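Local coordinates for structural protein (unclassified Rudivirus, PDB 6WQ0), which self-assembles into a helical nucleocapsid that wraps around the viral DNA and keeps it in the A-form, probably protecting the genome under extreme conditions, at residues Thr22-Ser25 and Val29-Thr32. Numbering follows the deposited sequence.
Sequences TAFS and VAST. With nucleotides of chain A.
The ring of F24 lies between helix 27-48 and the DNA, with the methyl of A30 over one face and the deoxyribose of DA149 of chain A over the other. On the protein side the contact meets the geometry of a CH-pi interaction: A30 CB sits 4.1 Å from the centroid of the F24 ring, 15° off its normal and displaced toward the rim, where CE1 of F24 is its nearest ring atom at 3.9 Å. On the DNA side C2' of DA149 of chain A stands over the middle of the ring, and F24 CZ comes within 3.7 Å of O4' of the same sugar. The sugar thus meets an apolar surface, consistent with desolvation of the DNA by the coat. Although CB of F24 heads away from residues 29-32, CG is anti to the backbone N (chi1 -169°), and this turn carries the ring back over A30.

CB of V29 is directed at residues 22-25. Its CG1, also anti to its own N (chi1 173°), reaches F24 CA at 4.1 Å and approaches the ring obliquely, while V29 CB packs 3.6 Å from A23 O. No hydrogen bond joins the two segments; V29 and A30 pack against the F24 ring and backbone carbonyls.

The contact spans the bend between helix 10-24 and helix 27-48, where A23 packs on I33 of a second subunit, and F24 on L34 of a third.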
ATOM      1  N   THR C  22      50.700 -28.047 -15.308  1.00 14.51           N
ATOM      2  CA  THR C  22      49.295 -27.664 -15.367  1.00 14.51           C
ATOM      3  C   THR C  22      48.805 -27.156 -14.019  1.00 14.51           C
ATOM      4  O   THR C  22      47.988 -26.232 -13.957  1.00 14.51           O
ATOM      5  CB  THR C  22      48.456 -28.852 -15.827  1.00 14.51           C
ATOM      6  OG1 THR C  22      48.934 -29.304 -17.098  1.00 14.51           O
ATOM      7  CG2 THR C  22      47.004 -28.459 -15.963  1.00 14.51           C
ATOM      8  N   ALA C  23      49.289 -27.750 -12.928  1.00 14.76           N
ATOM      9  CA  ALA C  23      48.922 -27.268 -11.603  1.00 14.76           C
ATOM     10  C   ALA C  23      49.479 -25.873 -11.349  1.00 14.76           C
ATOM     11  O   ALA C  23      48.774 -24.999 -10.838  1.00 14.76           O
ATOM     12  CB  ALA C  23      49.411 -28.242 -10.534  1.00 14.76           C
ATOM     13  N   PHE C  24      50.744 -25.644 -11.704  1.00 14.58           N
ATOM     14  CA  PHE C  24      51.371 -24.353 -11.438  1.00 14.58           C
ATOM     15  C   PHE C  24      50.805 -23.226 -12.293  1.00 14.58           C
ATOM     16  O   PHE C  24      51.022 -22.058 -11.968  1.00 14.58           O
ATOM     17  CB  PHE C  24      52.884 -24.456 -11.641  1.00 14.58           C
ATOM     18  CG  PHE C  24      53.649 -23.266 -11.136  1.00 14.58           C
ATOM     19  CD1 PHE C  24      53.672 -22.961  -9.787  1.00 14.58           C
ATOM     20  CD2 PHE C  24      54.350 -22.455 -12.010  1.00 14.58           C
ATOM     21  CE1 PHE C  24      54.368 -21.869  -9.325  1.00 14.58           C
ATOM     22  CE2 PHE C  24      55.051 -21.364 -11.552  1.00 14.58           C
ATOM     23  CZ  PHE C  24      55.058 -21.070 -10.210  1.00 14.58           C
ATOM     24  N   SER C  25      50.090 -23.535 -13.374  1.00 15.58           N
ATOM     25  CA  SER C  25      49.466 -22.494 -14.181  1.00 15.58           C
ATOM     26  C   SER C  25      48.184 -21.953 -13.568  1.00 15.58           C
ATOM     27  O   SER C  25      47.636 -20.979 -14.090  1.00 15.58           O
ATOM     28  CB  SER C  25      49.181 -23.013 -15.586  1.00 15.58           C
ATOM     29  OG  SER C  25      50.311 -23.680 -16.111  1.00 15.58           O
ATOM     30  N   VAL C  29      47.576 -21.098  -7.252  1.00 14.91           N
ATOM     31  CA  VAL C  29      48.752 -21.910  -6.943  1.00 14.91           C
ATOM     32  C   VAL C  29      50.027 -21.106  -7.168  1.00 14.91           C
ATOM     33  O   VAL C  29      50.850 -20.941  -6.258  1.00 14.91           O
ATOM     34  CB  VAL C  29      48.744 -23.207  -7.773  1.00 14.91           C
ATOM     35  CG1 VAL C  29      50.034 -23.970  -7.577  1.00 14.91           C
ATOM     36  CG2 VAL C  29      47.562 -24.068  -7.384  1.00 14.91           C
ATOM     37  N   ALA C  30      50.204 -20.596  -8.386  1.00 14.98           N
ATOM     38  CA  ALA C  30      51.403 -19.833  -8.718  1.00 14.98           C
ATOM     39  C   ALA C  30      51.527 -18.595  -7.845  1.00 14.98           C
ATOM     40  O   ALA C  30      52.608 -18.291  -7.327  1.00 14.98           O
ATOM     41  CB  ALA C  30      51.378 -19.448 -10.195  1.00 14.98           C
ATOM     42  N   SER C  31      50.424 -17.866  -7.674  1.00 15.25           N
ATOM     43  CA  SER C  31      50.443 -16.647  -6.877  1.00 15.25           C
ATOM     44  C   SER C  31      50.880 -16.927  -5.446  1.00 15.25           C
ATOM     45  O   SER C  31      51.764 -16.250  -4.915  1.00 15.25           O
ATOM     46  CB  SER C  31      49.061 -16.002  -6.906  1.00 15.25           C
ATOM     47  OG  SER C  31      48.895 -15.094  -5.838  1.00 15.25           O
ATOM     48  N   THR C  32      50.274 -17.929  -4.804  1.00 15.09           N
ATOM     49  CA  THR C  32      50.606 -18.250  -3.422  1.00 15.09           C
ATOM     50  C   THR C  32      52.056 -18.688  -3.289  1.00 15.09           C
ATOM     51  O   THR C  32      52.774 -18.223  -2.397  1.00 15.09           O
ATOM     52  CB  THR C  32      49.664 -19.338  -2.905  1.00 15.09           C
ATOM     53  OG1 THR C  32      48.312 -18.966  -3.178  1.00 15.09           O
ATOM     54  CG2 THR C  32      49.829 -19.528  -1.415  1.00 15.09           C
TER
ATOM     55  P    DA A 149      60.847 -22.284  -5.893  1.00 12.84           P
ATOM     56  OP1  DA A 149      60.013 -22.520  -4.714  1.00 12.84           O
ATOM     57  OP2  DA A 149      62.117 -23.000  -6.074  1.00 12.84           O
ATOM     58  O5'  DA A 149      59.950 -22.573  -7.162  1.00 12.84           O
ATOM     59  C5'  DA A 149      58.635 -22.084  -7.225  1.00 12.84           C
ATOM     60  C4'  DA A 149      57.927 -22.677  -8.416  1.00 12.84           C
ATOM     61  O4'  DA A 149      58.548 -22.195  -9.624  1.00 12.84           O
ATOM     62  C3'  DA A 149      58.035 -24.182  -8.526  1.00 12.84           C
ATOM     63  O3'  DA A 149      57.047 -24.801  -7.742  1.00 12.84           O
ATOM     64  C2'  DA A 149      57.785 -24.390 -10.008  1.00 12.84           C
ATOM     65  C1'  DA A 149      58.550 -23.221 -10.597  1.00 12.84           C
ATOM     66  N9   DA A 149      59.930 -23.531 -10.964  1.00 12.84           N
ATOM     67  C8   DA A 149      61.068 -23.267 -10.252  1.00 12.84           C
ATOM     68  N7   DA A 149      62.165 -23.652 -10.851  1.00 12.84           N
ATOM     69  C5   DA A 149      61.711 -24.195 -12.038  1.00 12.84           C
ATOM     70  C6   DA A 149      62.371 -24.779 -13.129  1.00 12.84           C
ATOM     71  N6   DA A 149      63.695 -24.916 -13.204  1.00 12.84           N
ATOM     72  N1   DA A 149      61.616 -25.229 -14.143  1.00 12.84           N
ATOM     73  C2   DA A 149      60.295 -25.089 -14.071  1.00 12.84           C
ATOM     74  N3   DA A 149      59.567 -24.559 -13.107  1.00 12.84           N
ATOM     75  C4   DA A 149      60.341 -24.125 -12.115  1.00 12.84           C
TER